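Local coordinates for protein D-alanyl transferase DltD (Enterococcus faecium TX0133A04, PDB 6PFX) that probably takes part in transferring D-alanine to lipoteichoic acid in the cell envelope of this Gram-positive bacterium, at residues Pro270-Phe275 and Ala315-Phe320; Asn323-Asn328 and Asp379-Lys384; Pro41-Ser46 and Leu80-Met85; Glu288-Ile293 and Asp358-Pro363. One frame throughout, in Å; residues are numbered along the deposited sequence.

Contact 1: Pro270-Phe275 and Ala315-Phe320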
loop_
_atom_site.group_PDB
_atom_site.type_symbol
_atom_site.label_atom_id
_atom_site.label_comp_id
_atom_site.label_asym_id
_atom_site.label_seq_id
_atom_site.Cartn_x
_atom_site.Cartn_y
_atom_site.Cartn_z
ATOM N N PRO A 270 -5.938 -9.039 -12.034
ATOM C CA PRO A 270 -7.026 -8.170 -11.558
ATOM C C PRO A 270 -6.522 -7.033 -10.705
ATOM O O PRO A 270 -7.212 -6.021 -10.589
ATOM C CB PRO A 270 -7.910 -9.111 -10.723
ATOM C CG PRO A 270 -7.567 -10.491 -11.221
ATOM C CD PRO A 270 -6.121 -10.439 -11.608
ATOM N N GLU A 271 -5.334 -7.162 -10.108
ATOM C CA GLU A 271 -4.817 -6.112 -9.241
ATOM C C GLU A 271 -4.652 -4.778 -9.966
ATOM O O GLU A 271 -4.699 -3.722 -9.323
ATOM C CB GLU A 271 -3.480 -6.542 -8.632
ATOM C CG GLU A 271 -2.918 -5.533 -7.615
ATOM C CD GLU A 271 -3.590 -5.530 -6.240
ATOM O OE1 GLU A 271 -4.299 -6.492 -5.880
ATOM O OE2 GLU A 271 -3.376 -4.545 -5.491
ATOM N N PHE A 272 -4.417 -4.797 -11.282
ATOM C CA PHE A 272 -4.314 -3.539 -12.014
ATOM C C PHE A 272 -5.623 -2.773 -11.936
ATOM O O PHE A 272 -5.631 -1.543 -11.864
ATOM C CB PHE A 272 -3.933 -3.788 -13.476
ATOM C CG PHE A 272 -2.498 -4.187 -13.656
ATOM C CD1 PHE A 272 -1.489 -3.242 -13.620
ATOM C CD2 PHE A 272 -2.161 -5.511 -13.827
ATOM C CE1 PHE A 272 -0.176 -3.606 -13.756
ATOM C CE2 PHE A 272 -0.846 -5.877 -13.968
ATOM C CZ PHE A 272 0.144 -4.921 -13.933
ATOM N N SER A 273 -6.744 -3.491 -11.960
ATOM C CA SER A 273 -8.055 -2.858 -11.866
ATOM C C SER A 273 -8.432 -2.538 -10.421
ATOM O O SER A 273 -9.059 -1.499 -10.171
ATOM C CB SER A 273 -9.078 -3.724 -12.596
ATOM O OG SER A 273 -8.738 -3.817 -13.979
ATOM N N ASP A 274 -8.048 -3.381 -9.450
ATOM C CA ASP A 274 -8.187 -2.994 -8.048
ATOM C C ASP A 274 -7.387 -1.722 -7.768
ATOM O O ASP A 274 -7.851 -0.825 -7.053
ATOM C CB ASP A 274 -7.730 -4.114 -7.103
ATOM C CG ASP A 274 -8.601 -5.368 -7.171
ATOM O OD1 ASP A 274 -9.647 -5.386 -7.847
ATOM O OD2 ASP A 274 -8.224 -6.367 -6.526
ATOM N N PHE A 275 -6.177 -1.624 -8.337
ATOM C CA PHE A 275 -5.350 -0.429 -8.190
ATOM C C PHE A 275 -6.035 0.784 -8.802
ATOM O O PHE A 275 -5.942 1.894 -8.262
ATOM C CB PHE A 275 -3.973 -0.684 -8.850
ATOM C CG PHE A 275 -2.990 0.438 -8.643
ATOM C CD1 PHE A 275 -2.511 0.704 -7.391
ATOM C CD2 PHE A 275 -2.525 1.203 -9.699
ATOM C CE1 PHE A 275 -1.637 1.728 -7.173
ATOM C CE2 PHE A 275 -1.630 2.242 -9.477
ATOM C CZ PHE A 275 -1.195 2.505 -8.213
ATOM N N ALA A 315 6.784 -2.529 -14.209
ATOM C CA ALA A 315 6.937 -1.111 -13.905
ATOM C C ALA A 315 6.487 -0.252 -15.077
ATOM O O ALA A 315 5.818 0.764 -14.882
ATOM C CB ALA A 315 8.388 -0.807 -13.561
ATOM N N LYS A 316 6.816 -0.665 -16.308
ATOM C CA LYS A 316 6.349 0.068 -17.481
ATOM C C LYS A 316 4.829 0.145 -17.502
ATOM O O LYS A 316 4.255 1.207 -17.779
ATOM C CB LYS A 316 6.848 -0.613 -18.760
ATOM C CG LYS A 316 6.505 0.131 -20.061
ATOM C CD LYS A 316 7.102 -0.534 -21.299
ATOM C CE LYS A 316 7.043 0.392 -22.496
ATOM N NZ LYS A 316 5.885 0.114 -23.356
ATOM N N LYS A 317 4.170 -0.975 -17.208
ATOM C CA LYS A 317 2.716 -1.038 -17.263
ATOM C C LYS A 317 2.086 -0.173 -16.174
ATOM O O LYS A 317 1.141 0.588 -16.439
ATOM C CB LYS A 317 2.254 -2.492 -17.147
ATOM C CG LYS A 317 0.754 -2.654 -17.289
ATOM C CD LYS A 317 0.358 -4.116 -17.497
ATOM C CE LYS A 317 -1.154 -4.285 -17.475
ATOM N NZ LYS A 317 -1.539 -5.694 -17.855
ATOM N N ILE A 318 2.594 -0.263 -14.940
ATOM C CA ILE A 318 1.997 0.528 -13.862
ATOM C C ILE A 318 2.269 2.013 -14.057
ATOM O O ILE A 318 1.405 2.847 -13.758
ATOM C CB ILE A 318 2.402 -0.009 -12.475
ATOM C CG1 ILE A 318 1.308 0.293 -11.444
ATOM C CG2 ILE A 318 3.728 0.529 -12.039
ATOM C CD1 ILE A 318 0.022 -0.455 -11.702
ATOM N N LYS A 319 3.441 2.362 -14.600
ATOM C CA LYS A 319 3.756 3.761 -14.880
ATOM C C LYS A 319 2.902 4.315 -16.012
ATOM O O LYS A 319 2.501 5.482 -15.956
ATOM C CB LYS A 319 5.255 3.940 -15.111
ATOM C CG LYS A 319 6.052 3.727 -13.823
ATOM C CD LYS A 319 7.478 4.257 -13.893
ATOM C CE LYS A 319 8.200 3.837 -15.143
ATOM N NZ LYS A 319 9.647 4.195 -15.029
ATOM N N PHE A 320 2.569 3.495 -17.012
ATOM C CA PHE A 320 1.611 3.938 -18.021
ATOM C C PHE A 320 0.264 4.249 -17.380
ATOM O O PHE A 320 -0.348 5.289 -17.657
ATOM C CB PHE A 320 1.466 2.868 -19.101
ATOM C CG PHE A 320 0.477 3.222 -20.163
ATOM C CD1 PHE A 320 -0.860 2.887 -20.033
ATOM C CD2 PHE A 320 0.884 3.901 -21.294
ATOM C CE1 PHE A 320 -1.775 3.221 -21.026
ATOM C CE2 PHE A 320 -0.018 4.233 -22.280
ATOM C CZ PHE A 320 -1.350 3.906 -22.140
#
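Lys317 lies over one face of the Phe272 ring, an example of a lysine used for both its hydrocarbon and its charge. Every torsion of its side chain is close to fully extended, which lays CE 3.7 Å above the ring centre as a CH-pi contact. NZ follows at 4.2 Å from the same centroid of Phe272 in a cation-pi contact. The Phe272 ring is carried there with CG anti to the carbonyl carbon (chi1 -74°). Ile318 works differently: its CD1 enters between two rings, 3.7 Å from Phe272 CD1 and 3.6 Å from Phe275 CD2. Phe275 turns its ring to Ile318 with CG anti to the backbone N (chi1 -175°). The local axes of 271-275 and 315-320 run in the same general direction, 29° apart, and Ile318 also touches Ile293 of the parallel sheet. Beyond the ring, Lys317 NZ bonds to the carbonyl oxygens of Trp386, Arg267 and Gln389, so the buried ammonium is probably kept charged by carbonyl dipoles and ring, without a carboxylate across this contact.

Contact 2: Asn323-Asn328 and Asp379-Lys384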
loop_
_atom_site.group_PDB
_atom_site.type_symbol
_atom_site.label_atom_id
_atom_site.label_comp_id
_atom_site.label_asym_id
_atom_site.label_seq_id
_atom_site.Cartn_x
_atom_site.Cartn_y
_atom_site.Cartn_z
ATOM N N ASN A 323 0.927 7.582 -15.225
ATOM C CA ASN A 323 1.250 8.780 -15.989
ATOM C C ASN A 323 0.122 9.169 -16.934
ATOM O O ASN A 323 -0.151 10.361 -17.127
ATOM C CB ASN A 323 2.529 8.554 -16.798
ATOM C CG ASN A 323 3.764 8.453 -15.940
ATOM O OD1 ASN A 323 3.806 8.940 -14.807
ATOM N ND2 ASN A 323 4.800 7.846 -16.494
ATOM N N SER A 324 -0.528 8.184 -17.557
ATOM C CA SER A 324 -1.577 8.504 -18.514
ATOM C C SER A 324 -2.731 9.239 -17.852
ATOM O O SER A 324 -3.516 9.897 -18.541
ATOM C CB SER A 324 -2.114 7.239 -19.190
ATOM O OG SER A 324 -2.853 6.437 -18.285
ATOM N N GLN A 325 -2.871 9.114 -16.537
ATOM C CA GLN A 325 -3.969 9.732 -15.817
ATOM C C GLN A 325 -3.533 10.919 -14.976
ATOM O O GLN A 325 -4.371 11.522 -14.292
ATOM C CB GLN A 325 -4.649 8.671 -14.940
ATOM C CG GLN A 325 -5.164 7.473 -15.754
ATOM C CD GLN A 325 -5.952 6.518 -14.887
ATOM O OE1 GLN A 325 -7.182 6.615 -14.780
ATOM N NE2 GLN A 325 -5.250 5.581 -14.262
ATOM N N GLY A 326 -2.266 11.302 -15.040
ATOM C CA GLY A 326 -1.797 12.498 -14.377
ATOM C C GLY A 326 -1.018 12.279 -13.101
ATOM O O GLY A 326 -0.600 13.267 -12.476
ATOM N N PHE A 327 -0.805 11.027 -12.698
ATOM C CA PHE A 327 0.014 10.706 -11.533
ATOM C C PHE A 327 1.452 10.596 -12.018
ATOM O O PHE A 327 1.851 9.573 -12.575
ATOM C CB PHE A 327 -0.460 9.401 -10.915
ATOM C CG PHE A 327 -1.876 9.435 -10.377
ATOM C CD1 PHE A 327 -2.126 9.865 -9.082
ATOM C CD2 PHE A 327 -2.936 8.992 -11.141
ATOM C CE1 PHE A 327 -3.392 9.866 -8.569
ATOM C CE2 PHE A 327 -4.201 8.980 -10.634
ATOM C CZ PHE A 327 -4.437 9.431 -9.337
ATOM N N ASN A 328 2.234 11.661 -11.830
ATOM C CA ASN A 328 3.563 11.726 -12.422
ATOM C C ASN A 328 4.672 11.774 -11.380
ATOM O O ASN A 328 5.841 11.962 -11.743
ATOM C CB ASN A 328 3.697 12.946 -13.341
ATOM C CG ASN A 328 2.749 12.906 -14.508
ATOM O OD1 ASN A 328 1.990 13.849 -14.750
ATOM N ND2 ASN A 328 2.794 11.827 -15.252
ATOM N N ASP A 379 -11.724 5.008 -17.185
ATOM C CA ASP A 379 -12.356 3.802 -16.675
ATOM C C ASP A 379 -11.967 2.552 -17.457
ATOM O O ASP A 379 -12.232 1.446 -16.976
ATOM C CB ASP A 379 -13.870 4.023 -16.644
ATOM C CG ASP A 379 -14.289 5.116 -15.662
ATOM O OD1 ASP A 379 -13.773 5.145 -14.527
ATOM O OD2 ASP A 379 -15.155 5.945 -16.021
ATOM N N ALA A 380 -11.322 2.683 -18.622
ATOM C CA ALA A 380 -10.795 1.506 -19.303
ATOM C C ALA A 380 -9.871 0.697 -18.402
ATOM O O ALA A 380 -9.655 -0.496 -18.641
ATOM C CB ALA A 380 -10.003 1.908 -20.554
ATOM N N PHE A 381 -9.255 1.331 -17.402
ATOM C CA PHE A 381 -8.318 0.588 -16.558
ATOM C C PHE A 381 -9.020 -0.407 -15.632
ATOM O O PHE A 381 -8.335 -1.199 -14.976
ATOM C CB PHE A 381 -7.425 1.568 -15.786
ATOM C CG PHE A 381 -6.407 2.273 -16.643
ATOM C CD1 PHE A 381 -5.348 1.567 -17.211
ATOM C CD2 PHE A 381 -6.472 3.649 -16.840
ATOM C CE1 PHE A 381 -4.414 2.221 -17.976
ATOM C CE2 PHE A 381 -5.542 4.296 -17.629
ATOM C CZ PHE A 381 -4.497 3.585 -18.170
ATOM N N PHE A 382 -10.363 -0.404 -15.580
ATOM C CA PHE A 382 -11.130 -1.444 -14.891
ATOM C C PHE A 382 -11.327 -2.699 -15.745
ATOM O O PHE A 382 -11.774 -3.728 -15.216
ATOM C CB PHE A 382 -12.509 -0.897 -14.435
ATOM C CG PHE A 382 -12.423 0.132 -13.343
ATOM C CD1 PHE A 382 -11.794 -0.157 -12.133
ATOM C CD2 PHE A 382 -12.978 1.382 -13.519
ATOM C CE1 PHE A 382 -11.700 0.807 -11.124
ATOM C CE2 PHE A 382 -12.889 2.344 -12.523
ATOM C CZ PHE A 382 -12.247 2.048 -11.318
ATOM N N SER A 383 -10.988 -2.641 -17.035
ATOM C CA SER A 383 -11.347 -3.691 -17.975
ATOM C C SER A 383 -10.402 -4.879 -17.911
ATOM O O SER A 383 -9.225 -4.748 -17.553
ATOM C CB SER A 383 -11.326 -3.167 -19.418
ATOM O OG SER A 383 -9.999 -2.925 -19.861
ATOM N N LYS A 384 -10.924 -6.040 -18.316
ATOM C CA LYS A 384 -10.087 -7.225 -18.446
ATOM C C LYS A 384 -9.025 -7.030 -19.515
ATOM O O LYS A 384 -7.935 -7.609 -19.422
ATOM C CB LYS A 384 -10.945 -8.460 -18.736
ATOM C CG LYS A 384 -11.814 -8.884 -17.564
ATOM C CD LYS A 384 -11.535 -10.308 -17.097
ATOM C CE LYS A 384 -12.370 -10.644 -15.871
ATOM N NZ LYS A 384 -12.195 -12.061 -15.448
#
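Phe381 presents its rim to Ser324 and meets Gln325 obliquely, showing how one ring can accept two polar side chains without bonding to either. Ser324 OG comes in at the ring edge, near the ring plane, 3.3 Å from Phe381 CZ. That hydroxyl is bonded to Phe320 O in the last turn of helix 308-323, so its meeting with the weakly positive ring rim is an addition to a satisfied bond. The Gln325 and Phe381 side chains approach from opposite directions, the amide plane tilted 37° to the ring, with Gln325 NE2 3.4 Å from Phe381 CD2. An extended chain beyond CG takes the amide there, and both its ends are held: NE2 by Gln321 O, OE1 by Asp378 N and Gln276 NE2. Its rotation is thereby fixed.

The backbone behind these side chains is a helix end. Gly326, with positive phi (104°), closes helix 308-323 in a Schellman motif, and Asn323 to Gly326 form a type I turn. Across the contact, Phe381 belongs to the short 3-10 segment 379-382, which leads to Ser383, the N-cap of helix 384-388. Ser383 OG bonds back to Ala380 O at 2.7 Å, in the carbonyl plane, and also caps Trp386 N. The indole of Trp386 in turn meets the Phe381 ring edge-to-face, while helix 271-284 touches that ring through Gln276.

Contact 3: Pro41-Ser46 and Leu80-Met85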
loop_
_atom_site.group_PDB
_atom_site.type_symbol
_atom_site.label_atom_id
_atom_site.label_comp_id
_atom_site.label_asym_id
_atom_site.label_seq_id
_atom_site.Cartn_x
_atom_site.Cartn_y
_atom_site.Cartn_z
ATOM N N PRO A 41 -0.826 9.775 5.396
ATOM C CA PRO A 41 -1.018 8.325 5.238
ATOM C C PRO A 41 0.068 7.722 4.355
ATOM O O PRO A 41 0.430 8.286 3.318
ATOM C CB PRO A 41 -2.409 8.212 4.600
ATOM C CG PRO A 41 -2.565 9.502 3.840
ATOM C CD PRO A 41 -1.875 10.552 4.697
ATOM N N PHE A 42 0.636 6.606 4.826
ATOM C CA PHE A 42 1.572 5.773 4.072
ATOM C C PHE A 42 0.869 4.438 3.825
ATOM O O PHE A 42 0.631 3.667 4.766
ATOM C CB PHE A 42 2.862 5.525 4.850
ATOM C CG PHE A 42 3.882 6.639 4.779
ATOM C CD1 PHE A 42 3.584 7.930 5.192
ATOM C CD2 PHE A 42 5.170 6.362 4.333
ATOM C CE1 PHE A 42 4.549 8.937 5.138
ATOM C CE2 PHE A 42 6.133 7.340 4.294
ATOM C CZ PHE A 42 5.833 8.636 4.702
ATOM N N PHE A 43 0.514 4.186 2.571
ATOM C CA PHE A 43 -0.140 2.957 2.156
ATOM C C PHE A 43 0.895 1.982 1.619
ATOM O O PHE A 43 1.886 2.373 0.995
ATOM C CB PHE A 43 -1.175 3.222 1.055
ATOM C CG PHE A 43 -2.347 4.051 1.502
ATOM C CD1 PHE A 43 -3.445 3.459 2.108
ATOM C CD2 PHE A 43 -2.357 5.425 1.312
ATOM C CE1 PHE A 43 -4.519 4.225 2.524
ATOM C CE2 PHE A 43 -3.423 6.187 1.736
ATOM C CZ PHE A 43 -4.508 5.586 2.329
ATOM N N GLY A 44 0.631 0.700 1.832
ATOM C CA GLY A 44 1.546 -0.315 1.364
ATOM C C GLY A 44 1.196 -1.688 1.890
ATOM O O GLY A 44 0.042 -2.112 1.805
ATOM N N SER A 45 2.184 -2.404 2.418
ATOM C CA SER A 45 1.936 -3.714 3.018
ATOM C C SER A 45 3.017 -3.969 4.063
ATOM O O SER A 45 3.435 -3.030 4.745
ATOM C CB SER A 45 1.813 -4.809 1.960
ATOM O OG SER A 45 2.830 -4.742 0.993
ATOM N N SER A 46 3.509 -5.209 4.173
ATOM C CA SER A 46 4.335 -5.591 5.316
ATOM C C SER A 46 5.648 -4.820 5.411
ATOM O O SER A 46 6.241 -4.776 6.495
ATOM C CB SER A 46 4.624 -7.098 5.281
ATOM O OG SER A 46 5.155 -7.481 4.029
ATOM N N LEU A 80 -7.435 -3.358 -3.192
ATOM C CA LEU A 80 -8.846 -3.353 -2.818
ATOM C C LEU A 80 -9.012 -2.968 -1.352
ATOM O O LEU A 80 -9.817 -2.092 -1.011
ATOM C CB LEU A 80 -9.451 -4.725 -3.103
ATOM C CG LEU A 80 -10.968 -4.831 -3.131
ATOM C CD1 LEU A 80 -11.343 -6.103 -3.862
ATOM C CD2 LEU A 80 -11.513 -4.865 -1.743
ATOM N N SER A 81 -8.219 -3.579 -0.471
ATOM C CA SER A 81 -8.323 -3.253 0.945
ATOM C C SER A 81 -7.960 -1.798 1.197
ATOM O O SER A 81 -8.621 -1.108 1.983
ATOM C CB SER A 81 -7.407 -4.157 1.762
ATOM O OG SER A 81 -7.858 -5.490 1.688
ATOM N N GLN A 82 -6.918 -1.300 0.545
ATOM C CA GLN A 82 -6.541 0.084 0.834
ATOM C C GLN A 82 -7.512 1.075 0.212
ATOM O O GLN A 82 -7.723 2.159 0.769
ATOM C CB GLN A 82 -5.069 0.307 0.515
ATOM C CG GLN A 82 -4.231 -0.321 1.666
ATOM C CD GLN A 82 -2.746 -0.431 1.404
ATOM O OE1 GLN A 82 -1.953 0.300 1.991
ATOM N NE2 GLN A 82 -2.357 -1.391 0.575
ATOM N N TYR A 83 -8.148 0.715 -0.905
ATOM C CA TYR A 83 -9.263 1.515 -1.394
ATOM C C TYR A 83 -10.355 1.653 -0.338
ATOM O O TYR A 83 -10.919 2.736 -0.161
ATOM C CB TYR A 83 -9.885 0.901 -2.651
ATOM C CG TYR A 83 -11.115 1.655 -3.126
ATOM C CD1 TYR A 83 -10.982 2.821 -3.855
ATOM C CD2 TYR A 83 -12.404 1.208 -2.844
ATOM C CE1 TYR A 83 -12.097 3.531 -4.302
ATOM C CE2 TYR A 83 -13.523 1.915 -3.282
ATOM C CZ TYR A 83 -13.361 3.072 -4.019
ATOM O OH TYR A 83 -14.457 3.793 -4.466
ATOM N N MET A 84 -10.698 0.553 0.345
ATOM C CA MET A 84 -11.759 0.614 1.345
ATOM C C MET A 84 -11.360 1.520 2.501
ATOM O O MET A 84 -12.204 2.219 3.073
ATOM C CB MET A 84 -12.077 -0.777 1.890
ATOM C CG MET A 84 -12.545 -1.768 0.865
ATOM S SD MET A 84 -13.940 -1.157 -0.068
ATOM C CE MET A 84 -15.013 -0.601 1.257
ATOM N N MET A 85 -10.081 1.506 2.872
ATOM C CA MET A 85 -9.609 2.443 3.883
ATOM C C MET A 85 -9.779 3.878 3.406
ATOM O O MET A 85 -10.302 4.730 4.134
ATOM C CB MET A 85 -8.143 2.170 4.210
ATOM C CG MET A 85 -7.888 0.799 4.775
ATOM S SD MET A 85 -6.148 0.554 5.178
ATOM C CE MET A 85 -6.043 -1.227 4.970
#
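Gln82 grips Gly44 by hydrogen bonds at both ends of its amide. With Gln82 CG anti to the carbonyl carbon (chi1 -77°), the extended chain beyond it carries the side-by-side OE1 and NE2 to Gly44. The stronger bond runs from Gly44 N to Gln82 OE1, 2.6 Å, with the donor in the carbonyl plane and on a lone pair. The return bond, from Gln82 NE2 to Gly44 O at 2.8 Å, is weak, its N-H...O angle being 126°. Gly44 O also receives Thr77 OG1, and NE2 has a further weak bond to Gln78 O, so this buried amide is tied both to the strand end and to the residue just before its own helix.

These bonds sit where strand 39-43 gives way to the loop carrying Ser46, whose OG bonds to His348 NE2. With Asp345, the pair has the geometry of a Ser-His-Asp triad, consistent with the SGNH hydrolase clan, in which the nucleophilic serine follows the first strand of a parallel sheet. Helix 79-89 therefore holds the backbone two residues before the probable nucleophile.

The remaining contacts are van der Waals in kind. The side chains of Phe43 and Gln82 run alongside each other, pointing opposite ways, their ring and amide planes 51° apart. OE1 lies in plane at the ring edge, 3.5 Å from Phe43 CD1, and is also 3.2 Å from Phe43 CB. Farther round that edge, Met85 CB is a looser neighbour, 4.5 Å from Phe43 CE1.

Contact 4: Glu288-Ile293 and Asp358-Pro363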
loop_
_atom_site.group_PDB
_atom_site.type_symbol
_atom_site.label_atom_id
_atom_site.label_comp_id
_atom_site.label_asym_id
_atom_site.label_seq_id
_atom_site.Cartn_x
_atom_site.Cartn_y
_atom_site.Cartn_z
ATOM N N GLU A 288 -2.318 14.709 -3.661
ATOM C CA GLU A 288 -1.023 14.625 -4.319
ATOM C C GLU A 288 -0.330 13.394 -3.754
ATOM O O GLU A 288 -0.351 13.173 -2.539
ATOM C CB GLU A 288 -0.191 15.870 -4.049
ATOM C CG GLU A 288 -0.744 17.135 -4.734
ATOM C CD GLU A 288 -0.495 17.175 -6.246
ATOM O OE1 GLU A 288 0.276 16.349 -6.779
ATOM O OE2 GLU A 288 -1.081 18.051 -6.919
ATOM N N VAL A 289 0.238 12.571 -4.625
ATOM C CA VAL A 289 0.724 11.261 -4.218
ATOM C C VAL A 289 2.147 11.066 -4.713
ATOM O O VAL A 289 2.479 11.440 -5.844
ATOM C CB VAL A 289 -0.162 10.114 -4.772
ATOM C CG1 VAL A 289 0.168 8.780 -4.094
ATOM C CG2 VAL A 289 -1.637 10.420 -4.654
ATOM N N LEU A 290 2.983 10.467 -3.861
ATOM C CA LEU A 290 4.262 9.886 -4.255
ATOM C C LEU A 290 4.114 8.367 -4.239
ATOM O O LEU A 290 3.849 7.773 -3.184
ATOM C CB LEU A 290 5.396 10.316 -3.317
ATOM C CG LEU A 290 6.744 9.594 -3.487
ATOM C CD1 LEU A 290 7.387 9.869 -4.855
ATOM C CD2 LEU A 290 7.731 9.956 -2.355
ATOM N N PHE A 291 4.258 7.746 -5.408
ATOM C CA PHE A 291 4.263 6.295 -5.531
ATOM C C PHE A 291 5.704 5.804 -5.526
ATOM O O PHE A 291 6.581 6.436 -6.118
ATOM C CB PHE A 291 3.574 5.840 -6.823
ATOM C CG PHE A 291 2.101 6.162 -6.865
ATOM C CD1 PHE A 291 1.180 5.301 -6.298
ATOM C CD2 PHE A 291 1.642 7.325 -7.469
ATOM C CE1 PHE A 291 -0.184 5.588 -6.321
ATOM C CE2 PHE A 291 0.273 7.627 -7.492
ATOM C CZ PHE A 291 -0.635 6.750 -6.924
ATOM N N ILE A 292 5.943 4.694 -4.828
ATOM C CA ILE A 292 7.261 4.059 -4.726
ATOM C C ILE A 292 7.130 2.628 -5.228
ATOM O O ILE A 292 6.247 1.888 -4.774
ATOM C CB ILE A 292 7.790 4.102 -3.272
ATOM C CG1 ILE A 292 7.846 5.561 -2.801
ATOM C CG2 ILE A 292 9.151 3.384 -3.156
ATOM C CD1 ILE A 292 8.098 5.766 -1.316
ATOM N N ILE A 293 8.018 2.239 -6.150
ATOM C CA ILE A 293 8.044 0.895 -6.720
ATOM C C ILE A 293 9.371 0.262 -6.332
ATOM O O ILE A 293 10.423 0.678 -6.844
ATOM C CB ILE A 293 7.953 0.918 -8.247
ATOM C CG1 ILE A 293 6.753 1.741 -8.707
ATOM C CG2 ILE A 293 7.796 -0.513 -8.736
ATOM C CD1 ILE A 293 6.620 1.901 -10.220
ATOM N N ASP A 358 13.582 8.152 1.148
ATOM C CA ASP A 358 13.543 9.416 1.859
ATOM C C ASP A 358 13.981 10.577 0.978
ATOM O O ASP A 358 13.575 11.717 1.225
ATOM C CB ASP A 358 14.397 9.383 3.124
ATOM C CG ASP A 358 14.128 10.586 4.016
ATOM O OD1 ASP A 358 12.943 10.797 4.339
ATOM O OD2 ASP A 358 15.074 11.345 4.348
ATOM N N GLN A 359 14.846 10.325 -0.010
ATOM C CA GLN A 359 15.302 11.399 -0.887
ATOM C C GLN A 359 14.171 11.966 -1.730
ATOM O O GLN A 359 14.298 13.071 -2.270
ATOM C CB GLN A 359 16.441 10.915 -1.775
ATOM C CG GLN A 359 17.586 10.253 -0.998
ATOM C CD GLN A 359 18.021 11.008 0.245
ATOM O OE1 GLN A 359 18.420 12.168 0.171
ATOM N NE2 GLN A 359 17.922 10.359 1.406
ATOM N N GLN A 360 13.095 11.216 -1.904
ATOM C CA GLN A 360 11.921 11.729 -2.587
ATOM C C GLN A 360 10.782 12.021 -1.628
ATOM O O GLN A 360 10.036 12.969 -1.866
ATOM C CB GLN A 360 11.508 10.781 -3.718
ATOM C CG GLN A 360 12.644 10.693 -4.772
ATOM C CD GLN A 360 12.315 9.829 -5.963
ATOM O OE1 GLN A 360 11.279 10.004 -6.616
ATOM N NE2 GLN A 360 13.209 8.890 -6.269
ATOM N N ILE A 361 10.664 11.275 -0.525
ATOM C CA ILE A 361 9.615 11.561 0.452
ATOM C C ILE A 361 9.840 12.922 1.094
ATOM O O ILE A 361 8.908 13.724 1.231
ATOM C CB ILE A 361 9.551 10.465 1.535
ATOM C CG1 ILE A 361 9.024 9.149 0.963
ATOM C CG2 ILE A 361 8.747 10.962 2.760
ATOM C CD1 ILE A 361 9.341 7.941 1.871
ATOM N N ARG A 362 11.073 13.185 1.537
ATOM C CA ARG A 362 11.365 14.396 2.295
ATOM C C ARG A 362 11.065 15.660 1.506
ATOM O O ARG A 362 10.289 16.497 2.004
ATOM C CB ARG A 362 12.822 14.369 2.798
ATOM C CG ARG A 362 13.192 15.514 3.759
ATOM C CD ARG A 362 14.708 15.647 3.931
ATOM N NE ARG A 362 15.362 15.850 2.642
ATOM C CZ ARG A 362 15.285 16.967 1.921
ATOM N NH1 ARG A 362 14.582 18.007 2.360
ATOM N NH2 ARG A 362 15.915 17.042 0.757
ATOM N N PRO A 363 11.590 15.876 0.299
ATOM C CA PRO A 363 11.269 17.137 -0.387
ATOM C C PRO A 363 9.794 17.278 -0.757
ATOM O O PRO A 363 9.280 18.405 -0.807
ATOM C CB PRO A 363 12.186 17.119 -1.612
ATOM C CG PRO A 363 12.432 15.655 -1.862
ATOM C CD PRO A 363 12.505 15.032 -0.495
#
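Where Leu290 meets Ile361 the surfaces are aliphatic, and the flat groups of both segments flank them. The Phe291 ring, on the other side of strand 288-293, has Val289 CG1 over one face, 3.5 Å above the plane and offset toward the rim. On the helix, the Arg362 guanidinium has Pro363 CD 4.1 Å above the centre of one face. The Gln360 side chain, which touches Leu290 through CB, also touches Ala331 of the neighbouring strand.

Between these groups the meeting is of branched carbon chains. Leu290, its CG anti to the backbone N (chi1 170°), places CD2 3.7 Å from Ile361 CG1, and the same methyl lies 3.8 Å from the carbonyl carbon of Gln360, so it packs on backbone as well as side chain. Ile292 CD1 adds a looser touch to Ile361 CD1 at 4.1 Å. Both pairs of side chains cross at about a right angle.

The helix runs antiparallel to the strand, at 175°, with the local axes 9.8 Å apart. It covers one face of the parallel sheet, while Phe291 and Ile293 on the opposite face meet helix 308-323: the alpha/beta/alpha layering of the SGNH fold. Since only carbon meets carbon between the side chains that carry this contact, cohesion here should come from dispersion and burial, with shape in place of directional bonds setting how the helix lies on the sheet.

From the N terminus, contact 3 comes first, closing the loop from strand 39-43 through strand 68-71 to helix 79-89 before any other opens. The remaining three interlock through contact 4, which crosses both contact 1 and contact 2. Contact 1 opens at 270-275, and contact 4 opens at 288-293 before contact 1 closes at 315-320. Contact 2 opens at 323-328, then contact 4 closes at 358-363 and contact 2 at 379-384. None nests. Contacts 3 and 4 reach the same sheet and touch through Phe42 and Ile361. Contact 1 joins two helices on one face, and contact 2 ties their neighbourhood to the C-terminal region, with Ser273 meeting Phe381 O.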